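Local coordinates for histone-lysine N-methyltransferase, H3 lysine-9 specific SUVH6 (Arabidopsis thaliana, PDB 6A5K), which catalyses H3K9 methylation with S-adenosylmethionine as the methyl donor, probably at chromatin carrying non-CG DNA methylation, at residues 329-334 / 345-350; 464-469 / 477-482; 288-293 / 336-341; 274-279 / 381-386. The protein carries 1 engineered substitution. All blocks are in the same frame, centred on the assembly; numbering follows the deposited sequence.

Contact 1 (329-334 / 345-350); sequences IYECGP and RVTQHG. With ZN (zinc ion), chain B; ZN (zinc ion), chain C.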
loop_
_atom_site.group_PDB
_atom_site.type_symbol
_atom_site.label_atom_id
_atom_site.label_comp_id
_atom_site.label_asym_id
_atom_site.label_seq_id
_atom_site.Cartn_x
_atom_site.Cartn_y
_atom_site.Cartn_z
ATOM N N ILE A 329 18.010 -2.495 -7.040
ATOM C CA ILE A 329 17.715 -3.920 -6.972
ATOM C C ILE A 329 18.102 -4.589 -8.281
ATOM O O ILE A 329 17.840 -4.048 -9.356
ATOM C CB ILE A 329 16.233 -4.166 -6.671
ATOM C CG1 ILE A 329 15.928 -3.761 -5.232
ATOM C CG2 ILE A 329 15.851 -5.626 -6.910
ATOM C CD1 ILE A 329 14.480 -3.825 -4.911
ATOM N N TYR A 330 18.755 -5.743 -8.184
ATOM C CA TYR A 330 19.113 -6.526 -9.361
ATOM C C TYR A 330 18.231 -7.759 -9.459
ATOM O O TYR A 330 18.267 -8.629 -8.589
ATOM C CB TYR A 330 20.590 -6.943 -9.321
ATOM C CG TYR A 330 21.544 -5.776 -9.255
ATOM C CD1 TYR A 330 21.824 -5.153 -8.046
ATOM C CD2 TYR A 330 22.154 -5.290 -10.400
ATOM C CE1 TYR A 330 22.687 -4.079 -7.983
ATOM C CE2 TYR A 330 23.026 -4.217 -10.342
ATOM C CZ TYR A 330 23.284 -3.618 -9.130
ATOM O OH TYR A 330 24.147 -2.551 -9.059
ATOM N N GLU A 331 17.427 -7.829 -10.512
ATOM C CA GLU A 331 16.630 -9.022 -10.758
ATOM C C GLU A 331 17.372 -9.945 -11.707
ATOM O O GLU A 331 18.283 -9.514 -12.410
ATOM C CB GLU A 331 15.258 -8.653 -11.328
ATOM C CG GLU A 331 14.387 -7.869 -10.360
ATOM C CD GLU A 331 12.939 -7.783 -10.807
ATOM O OE1 GLU A 331 12.572 -8.464 -11.791
ATOM O OE2 GLU A 331 12.170 -7.032 -10.175
ATOM N N CYS A 332 16.997 -11.219 -11.715
ATOM C CA CYS A 332 17.573 -12.150 -12.670
ATOM C C CYS A 332 17.134 -11.771 -14.079
ATOM O O CYS A 332 16.045 -11.214 -14.275
ATOM C CB CYS A 332 17.178 -13.584 -12.325
ATOM S SG CYS A 332 18.081 -14.187 -10.901
ATOM N N GLY A 333 17.994 -12.056 -15.051
ATOM C CA GLY A 333 17.776 -11.613 -16.414
ATOM C C GLY A 333 17.409 -12.730 -17.373
ATOM O O GLY A 333 17.161 -13.860 -16.954
ATOM N N PRO A 334 17.367 -12.410 -18.674
ATOM C CA PRO A 334 16.963 -13.325 -19.749
ATOM C C PRO A 334 17.812 -14.594 -19.832
ATOM O O PRO A 334 17.292 -15.638 -20.214
ATOM C CB PRO A 334 17.145 -12.481 -21.017
ATOM C CG PRO A 334 17.087 -11.070 -20.552
ATOM C CD PRO A 334 17.694 -11.068 -19.186
ATOM N N ARG A 345 12.640 -12.532 -9.704
ATOM C CA ARG A 345 11.938 -12.070 -10.897
ATOM C C ARG A 345 10.576 -11.534 -10.489
ATOM O O ARG A 345 9.648 -12.298 -10.240
ATOM C CB ARG A 345 11.788 -13.188 -11.932
ATOM C CG ARG A 345 13.095 -13.729 -12.482
ATOM C CD ARG A 345 12.805 -14.785 -13.546
ATOM N NE ARG A 345 13.985 -15.539 -13.954
ATOM C CZ ARG A 345 14.773 -15.190 -14.963
ATOM N NH1 ARG A 345 14.523 -14.074 -15.639
ATOM N NH2 ARG A 345 15.821 -15.944 -15.281
ATOM N N VAL A 346 10.465 -10.216 -10.400
ATOM C CA VAL A 346 9.228 -9.595 -9.939
ATOM C C VAL A 346 8.762 -8.500 -10.900
ATOM O O VAL A 346 7.793 -8.695 -11.635
ATOM C CB VAL A 346 9.385 -9.007 -8.514
ATOM C CG1 VAL A 346 8.094 -8.323 -8.074
ATOM C CG2 VAL A 346 9.772 -10.096 -7.526
ATOM N N THR A 347 9.451 -7.360 -10.907
ATOM C CA THR A 347 9.002 -6.218 -11.705
ATOM C C THR A 347 9.090 -6.497 -13.210
ATOM O O THR A 347 8.378 -5.880 -14.006
ATOM C CB THR A 347 9.806 -4.921 -11.381
ATOM O OG1 THR A 347 11.173 -5.058 -11.798
ATOM C CG2 THR A 347 9.766 -4.632 -9.903
ATOM N N GLN A 348 9.943 -7.438 -13.604
ATOM C CA GLN A 348 10.107 -7.724 -15.028
ATOM C C GLN A 348 8.848 -8.375 -15.615
ATOM O O GLN A 348 8.666 -8.399 -16.830
ATOM C CB GLN A 348 11.326 -8.619 -15.265
ATOM C CG GLN A 348 11.240 -9.990 -14.606
ATOM C CD GLN A 348 12.572 -10.715 -14.616
ATOM O OE1 GLN A 348 12.754 -11.685 -15.344
ATOM N NE2 GLN A 348 13.509 -10.250 -13.796
ATOM N N HIS A 349 7.982 -8.886 -14.746
ATOM C CA HIS A 349 6.758 -9.548 -15.184
ATOM C C HIS A 349 5.626 -8.563 -15.488
ATOM O O HIS A 349 4.546 -8.963 -15.925
ATOM C CB HIS A 349 6.307 -10.562 -14.134
ATOM C CG HIS A 349 7.194 -11.760 -14.034
ATOM N ND1 HIS A 349 7.781 -12.346 -15.138
ATOM C CD2 HIS A 349 7.605 -12.485 -12.967
ATOM C CE1 HIS A 349 8.507 -13.376 -14.756
ATOM N NE2 HIS A 349 8.421 -13.483 -13.438
ATOM N N GLY A 350 5.878 -7.278 -15.262
ATOM C CA GLY A 350 4.927 -6.243 -15.627
ATOM C C GLY A 350 3.746 -6.083 -14.683
ATOM O O GLY A 350 3.723 -6.641 -13.588
HETATM ZN ZN ZN B . 20.214 -14.624 -11.924
HETATM ZN ZN ZN C . 17.069 -16.312 -10.406
#

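Contact 2 (464-469 / 477-482); sequences QNVLYD and HVMFFA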
loop_
_atom_site.group_PDB
_atom_site.type_symbol
_atom_site.label_atom_id
_atom_site.label_comp_id
_atom_site.label_asym_id
_atom_site.label_seq_id
_atom_site.Cartn_x
_atom_site.Cartn_y
_atom_site.Cartn_z
ATOM N N GLN A 464 11.785 2.940 -7.320
ATOM C CA GLN A 464 12.824 1.975 -7.019
ATOM C C GLN A 464 13.560 1.628 -8.304
ATOM O O GLN A 464 12.948 1.170 -9.276
ATOM C CB GLN A 464 12.225 0.714 -6.396
ATOM C CG GLN A 464 13.222 -0.409 -6.146
ATOM C CD GLN A 464 14.320 0.015 -5.184
ATOM O OE1 GLN A 464 14.049 0.378 -4.036
ATOM N NE2 GLN A 464 15.570 -0.015 -5.653
ATOM N N ASN A 465 14.869 1.852 -8.311
ATOM C CA ASN A 465 15.692 1.502 -9.465
ATOM C C ASN A 465 15.885 -0.007 -9.545
ATOM O O ASN A 465 16.246 -0.639 -8.551
ATOM C CB ASN A 465 17.051 2.201 -9.394
ATOM C CG ASN A 465 16.954 3.695 -9.651
ATOM O OD1 ASN A 465 15.958 4.183 -10.177
ATOM N ND2 ASN A 465 18.000 4.427 -9.289
ATOM N N VAL A 466 15.634 -0.576 -10.724
ATOM C CA VAL A 466 15.794 -2.016 -10.939
ATOM C C VAL A 466 16.582 -2.288 -12.220
ATOM O O VAL A 466 16.356 -1.654 -13.249
ATOM C CB VAL A 466 14.423 -2.750 -11.013
ATOM C CG1 VAL A 466 14.616 -4.253 -11.284
ATOM C CG2 VAL A 466 13.637 -2.560 -9.717
ATOM N N LEU A 467 17.520 -3.226 -12.142
ATOM C CA LEU A 467 18.237 -3.701 -13.320
ATOM C C LEU A 467 17.962 -5.185 -13.531
ATOM O O LEU A 467 17.938 -5.948 -12.561
ATOM C CB LEU A 467 19.741 -3.455 -13.167
ATOM C CG LEU A 467 20.166 -1.983 -13.157
ATOM C CD1 LEU A 467 21.599 -1.830 -12.657
ATOM C CD2 LEU A 467 20.013 -1.382 -14.555
ATOM N N TYR A 468 17.740 -5.597 -14.783
ATOM C CA TYR A 468 17.633 -7.029 -15.080
ATOM C C TYR A 468 18.021 -7.410 -16.514
ATOM O O TYR A 468 18.689 -8.424 -16.716
ATOM C CB TYR A 468 16.216 -7.540 -14.776
ATOM C CG TYR A 468 15.118 -7.021 -15.680
ATOM C CD1 TYR A 468 14.667 -7.774 -16.759
ATOM C CD2 TYR A 468 14.509 -5.795 -15.440
ATOM C CE1 TYR A 468 13.657 -7.312 -17.585
ATOM C CE2 TYR A 468 13.494 -5.329 -16.261
ATOM C CZ TYR A 468 13.077 -6.091 -17.333
ATOM O OH TYR A 468 12.071 -5.636 -18.156
ATOM N N ASP A 469 17.617 -6.621 -17.506
ATOM C CA ASP A 469 17.943 -6.968 -18.894
ATOM C C ASP A 469 19.241 -6.316 -19.363
ATOM O O ASP A 469 19.647 -6.490 -20.511
ATOM C CB ASP A 469 16.801 -6.587 -19.838
ATOM C CG ASP A 469 16.452 -5.114 -19.776
ATOM O OD1 ASP A 469 16.776 -4.459 -18.761
ATOM O OD2 ASP A 469 15.850 -4.612 -20.748
ATOM N N HIS A 477 15.696 0.734 -14.748
ATOM C CA HIS A 477 14.244 0.788 -14.820
ATOM C C HIS A 477 13.717 1.504 -13.585
ATOM O O HIS A 477 14.190 1.259 -12.474
ATOM C CB HIS A 477 13.645 -0.617 -14.911
ATOM C CG HIS A 477 14.014 -1.349 -16.160
ATOM N ND1 HIS A 477 13.298 -1.233 -17.331
ATOM C CD2 HIS A 477 15.028 -2.209 -16.423
ATOM C CE1 HIS A 477 13.858 -1.983 -18.265
ATOM N NE2 HIS A 477 14.911 -2.584 -17.738
ATOM N N VAL A 478 12.743 2.390 -13.775
ATOM C CA VAL A 478 12.114 3.057 -12.635
ATOM C C VAL A 478 10.815 2.328 -12.302
ATOM O O VAL A 478 9.844 2.393 -13.056
ATOM C CB VAL A 478 11.871 4.550 -12.929
ATOM C CG1 VAL A 478 11.037 5.207 -11.828
ATOM C CG2 VAL A 478 13.220 5.267 -13.095
HETATM N N MSE A 479 10.816 1.606 -11.184
HETATM C CA MSE A 479 9.691 0.754 -10.810
HETATM C C MSE A 479 9.020 1.287 -9.553
HETATM O O MSE A 479 9.692 1.503 -8.548
HETATM C CB MSE A 479 10.168 -0.681 -10.565
HETATM C CG MSE A 479 11.031 -1.250 -11.702
HETATM SE SE MSE A 479 10.012 -1.309 -13.347
HETATM C CE MSE A 479 10.859 -2.845 -14.215
ATOM N N PHE A 480 7.705 1.476 -9.585
ATOM C CA PHE A 480 7.010 1.955 -8.390
ATOM C C PHE A 480 6.528 0.825 -7.485
ATOM O O PHE A 480 6.012 -0.192 -7.960
ATOM C CB PHE A 480 5.831 2.837 -8.788
ATOM C CG PHE A 480 6.238 4.054 -9.546
ATOM C CD1 PHE A 480 6.808 5.128 -8.885
ATOM C CD2 PHE A 480 6.067 4.126 -10.919
ATOM C CE1 PHE A 480 7.192 6.259 -9.577
ATOM C CE2 PHE A 480 6.458 5.249 -11.616
ATOM C CZ PHE A 480 7.017 6.316 -10.943
ATOM N N PHE A 481 6.700 1.023 -6.177
ATOM C CA PHE A 481 6.261 0.074 -5.155
ATOM C C PHE A 481 5.370 0.761 -4.112
ATOM O O PHE A 481 5.586 1.925 -3.778
ATOM C CB PHE A 481 7.462 -0.550 -4.432
ATOM C CG PHE A 481 8.211 -1.569 -5.244
ATOM C CD1 PHE A 481 9.208 -1.172 -6.130
ATOM C CD2 PHE A 481 7.935 -2.920 -5.105
ATOM C CE1 PHE A 481 9.904 -2.108 -6.877
ATOM C CE2 PHE A 481 8.635 -3.864 -5.852
ATOM C CZ PHE A 481 9.615 -3.460 -6.726
ATOM N N ALA A 482 4.394 0.030 -3.582
ATOM C CA ALA A 482 3.570 0.538 -2.479
ATOM C C ALA A 482 4.335 0.561 -1.152
ATOM O O ALA A 482 5.023 -0.402 -0.809
ATOM C CB ALA A 482 2.301 -0.307 -2.337
#

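Contact 3 (288-293 / 336-341); sequences KSCCCT and CKCPSS. With ZN (zinc ion), chain B; ZN (zinc ion), chain D; ZN (zinc ion), chain C.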
loop_
_atom_site.group_PDB
_atom_site.type_symbol
_atom_site.label_atom_id
_atom_site.label_comp_id
_atom_site.label_asym_id
_atom_site.label_seq_id
_atom_site.Cartn_x
_atom_site.Cartn_y
_atom_site.Cartn_z
ATOM N N LYS A 288 25.542 -9.963 -16.926
ATOM C CA LYS A 288 26.018 -11.213 -16.350
ATOM C C LYS A 288 24.830 -11.982 -15.784
ATOM O O LYS A 288 23.969 -11.407 -15.122
ATOM C CB LYS A 288 27.060 -10.955 -15.260
ATOM C CG LYS A 288 27.788 -12.208 -14.798
ATOM C CD LYS A 288 28.265 -12.082 -13.358
ATOM C CE LYS A 288 29.156 -13.253 -12.970
ATOM N NZ LYS A 288 28.518 -14.564 -13.275
ATOM N N SER A 289 24.775 -13.281 -16.048
ATOM C CA SER A 289 23.658 -14.089 -15.571
ATOM C C SER A 289 24.122 -15.136 -14.562
ATOM O O SER A 289 25.319 -15.389 -14.425
ATOM C CB SER A 289 22.950 -14.755 -16.747
ATOM O OG SER A 289 23.857 -15.524 -17.512
ATOM N N CYS A 290 23.170 -15.737 -13.854
ATOM C CA CYS A 290 23.480 -16.736 -12.838
ATOM C C CYS A 290 23.234 -18.140 -13.379
ATOM O O CYS A 290 22.514 -18.313 -14.362
ATOM C CB CYS A 290 22.651 -16.501 -11.570
ATOM S SG CYS A 290 20.899 -16.911 -11.710
ATOM N N CYS A 291 23.829 -19.141 -12.734
ATOM C CA CYS A 291 23.738 -20.516 -13.216
ATOM C C CYS A 291 22.784 -21.377 -12.387
ATOM O O CYS A 291 22.771 -22.603 -12.513
ATOM C CB CYS A 291 25.132 -21.158 -13.246
ATOM S SG CYS A 291 26.037 -21.103 -11.684
ATOM N N CYS A 292 21.977 -20.731 -11.555
ATOM C CA CYS A 292 21.022 -21.436 -10.707
ATOM C C CYS A 292 19.917 -22.078 -11.530
ATOM O O CYS A 292 19.337 -21.434 -12.396
ATOM C CB CYS A 292 20.418 -20.476 -9.679
ATOM S SG CYS A 292 21.650 -19.614 -8.703
ATOM N N THR A 293 19.622 -23.346 -11.256
ATOM C CA THR A 293 18.562 -24.037 -11.980
ATOM C C THR A 293 17.253 -23.975 -11.207
ATOM O O THR A 293 16.178 -24.124 -11.784
ATOM C CB THR A 293 18.924 -25.512 -12.266
ATOM O OG1 THR A 293 19.177 -26.198 -11.035
ATOM C CG2 THR A 293 20.159 -25.590 -13.141
ATOM N N CYS A 336 19.597 -15.962 -17.233
ATOM C CA CYS A 336 19.693 -16.674 -15.959
ATOM C C CYS A 336 18.998 -18.031 -16.073
ATOM O O CYS A 336 17.897 -18.121 -16.613
ATOM C CB CYS A 336 19.075 -15.857 -14.819
ATOM S SG CYS A 336 20.049 -14.429 -14.261
ATOM N N LYS A 337 19.630 -19.082 -15.556
ATOM C CA LYS A 337 19.112 -20.439 -15.725
ATOM C C LYS A 337 17.893 -20.703 -14.843
ATOM O O LYS A 337 17.233 -21.729 -14.983
ATOM C CB LYS A 337 20.196 -21.480 -15.409
ATOM C CG LYS A 337 21.510 -21.329 -16.160
ATOM C CD LYS A 337 22.435 -22.491 -15.812
ATOM C CE LYS A 337 23.640 -22.589 -16.734
ATOM N NZ LYS A 337 24.540 -23.706 -16.312
ATOM N N CYS A 338 17.618 -19.791 -13.914
ATOM C CA CYS A 338 16.534 -19.969 -12.951
ATOM C C CYS A 338 15.155 -19.888 -13.609
ATOM O O CYS A 338 14.995 -19.263 -14.655
ATOM C CB CYS A 338 16.653 -18.918 -11.844
ATOM S SG CYS A 338 16.612 -17.237 -12.486
ATOM N N PRO A 339 14.148 -20.525 -12.991
ATOM C CA PRO A 339 12.804 -20.474 -13.572
ATOM C C PRO A 339 12.151 -19.094 -13.465
ATOM O O PRO A 339 12.635 -18.211 -12.743
ATOM C CB PRO A 339 12.029 -21.507 -12.749
ATOM C CG PRO A 339 12.757 -21.572 -11.448
ATOM C CD PRO A 339 14.202 -21.386 -11.796
ATOM N N SER A 340 11.053 -18.922 -14.194
ATOM C CA SER A 340 10.275 -17.688 -14.174
ATOM C C SER A 340 9.795 -17.340 -12.769
ATOM O O SER A 340 9.623 -16.167 -12.428
ATOM C CB SER A 340 9.078 -17.812 -15.119
ATOM O OG SER A 340 8.080 -16.856 -14.810
ATOM N N SER A 341 9.587 -18.369 -11.955
ATOM C CA SER A 341 9.072 -18.193 -10.606
ATOM C C SER A 341 10.148 -17.730 -9.628
ATOM O O SER A 341 9.882 -17.590 -8.435
ATOM C CB SER A 341 8.452 -19.499 -10.109
ATOM O OG SER A 341 9.405 -20.550 -10.146
HETATM ZN ZN ZN B . 20.214 -14.624 -11.924
HETATM ZN ZN ZN D . 20.709 -17.318 -9.210
HETATM ZN ZN ZN C . 17.069 -16.312 -10.406
#

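Contact 4 (274-279 / 381-386); sequences VKLIYP and EYVGEL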
loop_
_atom_site.group_PDB
_atom_site.type_symbol
_atom_site.label_atom_id
_atom_site.label_comp_id
_atom_site.label_asym_id
_atom_site.label_seq_id
_atom_site.Cartn_x
_atom_site.Cartn_y
_atom_site.Cartn_z
ATOM N N VAL A 274 4.290 0.250 -23.907
ATOM C CA VAL A 274 4.662 -0.636 -22.804
ATOM C C VAL A 274 6.168 -0.913 -22.809
ATOM O O VAL A 274 6.689 -1.592 -21.927
ATOM C CB VAL A 274 3.905 -1.984 -22.853
ATOM C CG1 VAL A 274 2.417 -1.757 -23.040
ATOM C CG2 VAL A 274 4.448 -2.855 -23.973
ATOM N N LYS A 275 6.868 -0.379 -23.803
ATOM C CA LYS A 275 8.303 -0.620 -23.917
ATOM C C LYS A 275 9.122 0.665 -23.881
ATOM O O LYS A 275 8.760 1.670 -24.492
ATOM C CB LYS A 275 8.611 -1.397 -25.203
ATOM C CG LYS A 275 7.946 -2.761 -25.263
ATOM C CD LYS A 275 8.974 -3.879 -25.346
ATOM C CE LYS A 275 8.960 -4.542 -26.716
ATOM N NZ LYS A 275 9.411 -5.964 -26.651
ATOM N N LEU A 276 10.239 0.618 -23.164
ATOM C CA LEU A 276 11.159 1.745 -23.135
ATOM C C LEU A 276 11.734 2.010 -24.520
ATOM O O LEU A 276 12.000 1.082 -25.286
ATOM C CB LEU A 276 12.292 1.494 -22.140
ATOM C CG LEU A 276 11.943 1.630 -20.660
ATOM C CD1 LEU A 276 13.106 1.142 -19.808
ATOM C CD2 LEU A 276 11.600 3.079 -20.340
ATOM N N ILE A 277 11.908 3.284 -24.843
ATOM C CA ILE A 277 12.552 3.655 -26.092
ATOM C C ILE A 277 13.964 4.139 -25.801
ATOM O O ILE A 277 14.160 5.157 -25.135
ATOM C CB ILE A 277 11.754 4.730 -26.835
ATOM C CG1 ILE A 277 10.323 4.238 -27.061
ATOM C CG2 ILE A 277 12.442 5.103 -28.155
ATOM C CD1 ILE A 277 9.379 5.312 -27.509
ATOM N N TYR A 278 14.942 3.382 -26.285
ATOM C CA TYR A 278 16.345 3.684 -26.048
ATOM C C TYR A 278 16.930 4.487 -27.195
ATOM O O TYR A 278 16.529 4.314 -28.347
ATOM C CB TYR A 278 17.156 2.395 -25.878
ATOM C CG TYR A 278 16.894 1.619 -24.603
ATOM C CD1 TYR A 278 17.542 1.946 -23.419
ATOM C CD2 TYR A 278 16.013 0.543 -24.591
ATOM C CE1 TYR A 278 17.310 1.233 -22.255
ATOM C CE2 TYR A 278 15.775 -0.175 -23.433
ATOM C CZ TYR A 278 16.425 0.175 -22.267
ATOM O OH TYR A 278 16.193 -0.535 -21.109
ATOM N N PRO A 279 17.882 5.379 -26.888
ATOM C CA PRO A 279 18.734 5.846 -27.981
ATOM C C PRO A 279 19.543 4.654 -28.484
ATOM O O PRO A 279 19.682 3.668 -27.756
ATOM C CB PRO A 279 19.627 6.908 -27.325
ATOM C CG PRO A 279 18.933 7.265 -26.037
ATOM C CD PRO A 279 18.219 6.019 -25.606
ATOM N N GLU A 381 5.920 0.418 -14.115
ATOM C CA GLU A 381 7.149 1.113 -14.490
ATOM C C GLU A 381 6.828 2.528 -14.951
ATOM O O GLU A 381 5.715 2.793 -15.396
ATOM C CB GLU A 381 7.875 0.344 -15.606
ATOM C CG GLU A 381 9.228 0.921 -16.014
ATOM C CD GLU A 381 10.036 -0.026 -16.891
ATOM O OE1 GLU A 381 9.523 -1.109 -17.239
ATOM O OE2 GLU A 381 11.188 0.313 -17.234
ATOM N N TYR A 382 7.793 3.439 -14.840
ATOM C CA TYR A 382 7.687 4.704 -15.557
ATOM C C TYR A 382 8.273 4.506 -16.946
ATOM O O TYR A 382 9.490 4.486 -17.118
ATOM C CB TYR A 382 8.406 5.844 -14.823
ATOM C CG TYR A 382 7.988 7.208 -15.331
ATOM C CD1 TYR A 382 8.579 7.767 -16.459
ATOM C CD2 TYR A 382 6.996 7.932 -14.684
ATOM C CE1 TYR A 382 8.187 9.010 -16.934
ATOM C CE2 TYR A 382 6.599 9.174 -15.151
ATOM C CZ TYR A 382 7.200 9.706 -16.276
ATOM O OH TYR A 382 6.805 10.940 -16.738
ATOM N N VAL A 383 7.405 4.337 -17.935
ATOM C CA VAL A 383 7.862 4.053 -19.292
ATOM C C VAL A 383 7.764 5.291 -20.176
ATOM O O VAL A 383 6.778 6.028 -20.119
ATOM C CB VAL A 383 7.055 2.892 -19.919
ATOM C CG1 VAL A 383 7.401 2.717 -21.395
ATOM C CG2 VAL A 383 7.312 1.600 -19.156
ATOM N N GLY A 384 8.797 5.509 -20.988
ATOM C CA GLY A 384 8.835 6.609 -21.933
ATOM C C GLY A 384 10.101 6.504 -22.767
ATOM O O GLY A 384 10.691 5.429 -22.862
ATOM N N GLU A 385 10.528 7.613 -23.362
ATOM C CA GLU A 385 11.773 7.627 -24.128
ATOM C C GLU A 385 12.938 8.004 -23.220
ATOM O O GLU A 385 12.882 9.035 -22.550
ATOM C CB GLU A 385 11.706 8.611 -25.300
ATOM C CG GLU A 385 10.365 8.716 -26.005
ATOM C CD GLU A 385 10.384 9.757 -27.124
ATOM O OE1 GLU A 385 11.382 9.811 -27.878
ATOM O OE2 GLU A 385 9.407 10.527 -27.244
ATOM N N LEU A 386 13.980 7.176 -23.196
ATOM C CA LEU A 386 15.216 7.504 -22.483
ATOM C C LEU A 386 15.974 8.605 -23.215
ATOM O O LEU A 386 16.277 8.467 -24.397
ATOM C CB LEU A 386 16.128 6.278 -22.345
ATOM C CG LEU A 386 16.049 5.365 -21.119
ATOM C CD1 LEU A 386 16.002 6.184 -19.836
ATOM C CD2 LEU A 386 14.873 4.399 -21.209
#

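Contact 1 (329-334 / 345-350)
Arg345 meets Gly333 end-on, its NH1 and NH2 each donating to the single carbonyl oxygen Gly333 O at 3.0 Å. The long chain lays the guanidinium against Cys332, with CB of that cysteine over the centre of one face, while Arg345 NH1 also reaches in plane to Gln348 OE1 at 3.0 Å. Val346 follows and gives its backbone N to Glu331 OE1 over 3.1 Å, coming from above the carboxylate plane. Thr347 takes the other oxygen twice. Thr347 N uses the syn lone pair of Glu331 OE2 at 2.8 Å, and Thr347 OG1, set between backbone N and carbonyl carbon (chi1 67°), donates to the same oxygen from above the plane at 2.7 Å. Gln348 holds its amide nearly coplanar with the carboxylate, 12° apart, and its NE2 serves two acceptors: the anti lone pair of Glu331 OE1 at 2.8 Å and Cys332 O, also at 2.8 Å. Four firm bonds thus fix the rotation of the buried carboxylate at the 3-10 turn 347-349. A leucine in place of Glu331 would probably leave the N-H groups of Val346 and Thr347 without their acceptors and the Gln348 amide less firmly held. Around the contact, Cys332 SG bridges two zinc ions, strand 328-330 runs parallel to strand 461-467 at the edge of a four-stranded sheet, and Thr347 packs on Val466 of that strand and on Met479 and Phe481 of strand 477-482.

Contact 2 (464-469 / 477-482)
The rings of Tyr468 and His477 form an offset stack, centroids 4.7 Å apart and planes inclined by 27°, with Tyr468 CE2 over one face of the imidazole toward its rim. In its own plane the imidazole is tied at both nitrogens. His477 NE2 donates almost straight to Asp469 OD1 at 2.8 Å, arriving tilted above the carboxylate plane, and His477 ND1 is hydrogen-bonded to Glu381. A phenylalanine in place of His477 might still lie against Tyr468 but would probably leave the carboxylates of Asp469 and Glu381 without this shared partner. Both strands belong to a beta hairpin of the SET domain, 461-467 with 477-482, in which Val466/His477 and Gln464/Met479 are antiparallel hydrogen-bonded pairs and Asn465/Val478 is a non-hydrogen-bonded one. Within the first pair Val466 N reaches His477 O at 2.9 Å. On the face bearing His477, Val466 crosses the selenomethionine Met479 at about a right angle, its CG2 3.5 Å from Met479 CG. The bent Met479 chain sends CE toward Tyr468 CE2, 4.2 Å away. Farther along, CB of Gln464 lies 3.6 Å from Phe481 CD1, and the amide and ring planes stand 69° apart. A bend at chi2 (61°) turns the Gln464 amide off the strand, where NE2 donates to Asn465 O at 3.0 Å and also to Lys326 O. On the other face Asn465 and Val478 run alongside each other, with Asn465 OD1 near Val478 CG2.

Contact 3 (288-293 / 336-341)
Cys290 and Cys336 share the zinc of chain B, each through SG, and two hydrogen bonds between their segments add to this link. The Cys290 side chain has its sulfur between the backbone N and the carbonyl carbon (chi1 72°), a position from which SG bridges two metals, lying 2.4 Å from the chain B zinc and 2.5 Å from the chain D zinc. Cys336 adopts the other arrangement, SG opposite its carbonyl carbon (chi1 -74°), so the thiolate both binds the chain B zinc at 2.4 Å and receives Cys290 N at 3.4 Å. That N-H...S bond is nearly straight, 167° at the hydrogen, and would be expected to temper the charge on the sulfur. One residue on, Lys337 N returns the grip by donating to Cys290 O at 3.2 Å.

Lys337 itself is stretched out, and its aliphatic part rather than its ammonium makes the contact: CD passes 3.3 Å from Cys291 O, with CE and NZ lying alongside Cys291 CB. Cys292 directs its SG to the chain D zinc, which it thereby shares with Cys290. Cys338 turns to the third metal, SG 2.3 Å from the chain C zinc, and Pro339 brings CD to within 3.4 Å of Thr293 O.

Cys296, Cys304, Cys306, Cys332 and Cys342 complete the three sites. Nine cysteines thus hold three zinc ions, with Cys290, Cys296 and Cys332 as the bridging thiolates, the triangular zinc cluster that is the hallmark of the pre-SET domain in SUV39-type histone methyltransferases.

Contact 4 (274-279 / 381-386)
Where the pre-SET region lies along the SET domain, loop 274-279 runs beside 381-386 and joins it by a single backbone bridge, Ile277 with Glu385. Two bonds flank it: Ile277 N donates to Gly384 O at 3.2 Å, and Leu386 N to Ile277 O at 2.8 Å. The side chains of Ile277 and Glu385 lie parallel, CD1 of the isoleucine 3.8 Å from CG of the glutamate. Leu386 is the main apolar partner. Leu386 CD2 packs against Leu276 CD2 at 3.6 Å and lies 4.1 Å from Tyr278 CE1, while Pro279 crosses the leucine at about a right angle. With CG opposite its backbone N (chi1 -176°) and the chain extended, Glu381 carries OE2 across Leu276, 3.3 Å from CD1, an oxygen that is also hydrogen-bonded to His477. Val383 CG1 covers the backbone of Lys275, 3.5 Å from its O. Gly384 N is buried here with no hydrogen-bonding partner. Tyr382 turns away from the loop, its side chain about 5 Å from the bound S-adenosylmethionine. Strand 378-381, ending at Glu381, borders strand 477-482, whereas strand 385-388 pairs with strand 436-442, on whose Ile441 Leu386 also rests.

Contact 3 lies at the zinc cluster, with contacts 1, 2 and 4 following toward the cofactor: centres of contacts 3 and 1 are about 11 Å apart, of 1 and 2 about 9 Å, of 2 and 4 about 13 Å. Contacts 1 and 3 share two zinc ions and interleave along the chain, both nested within the loop that contact 4 closes; contact 2 comes later. Strands 328-330, 461-467, 477-482 and 378-381 form one mixed sheet touched by contacts 1, 2 and 4, so a continuous path of backbone and side-chain bonds leads from the pre-SET cluster to the SET domain, consistent with the cluster bracing the catalytic domain.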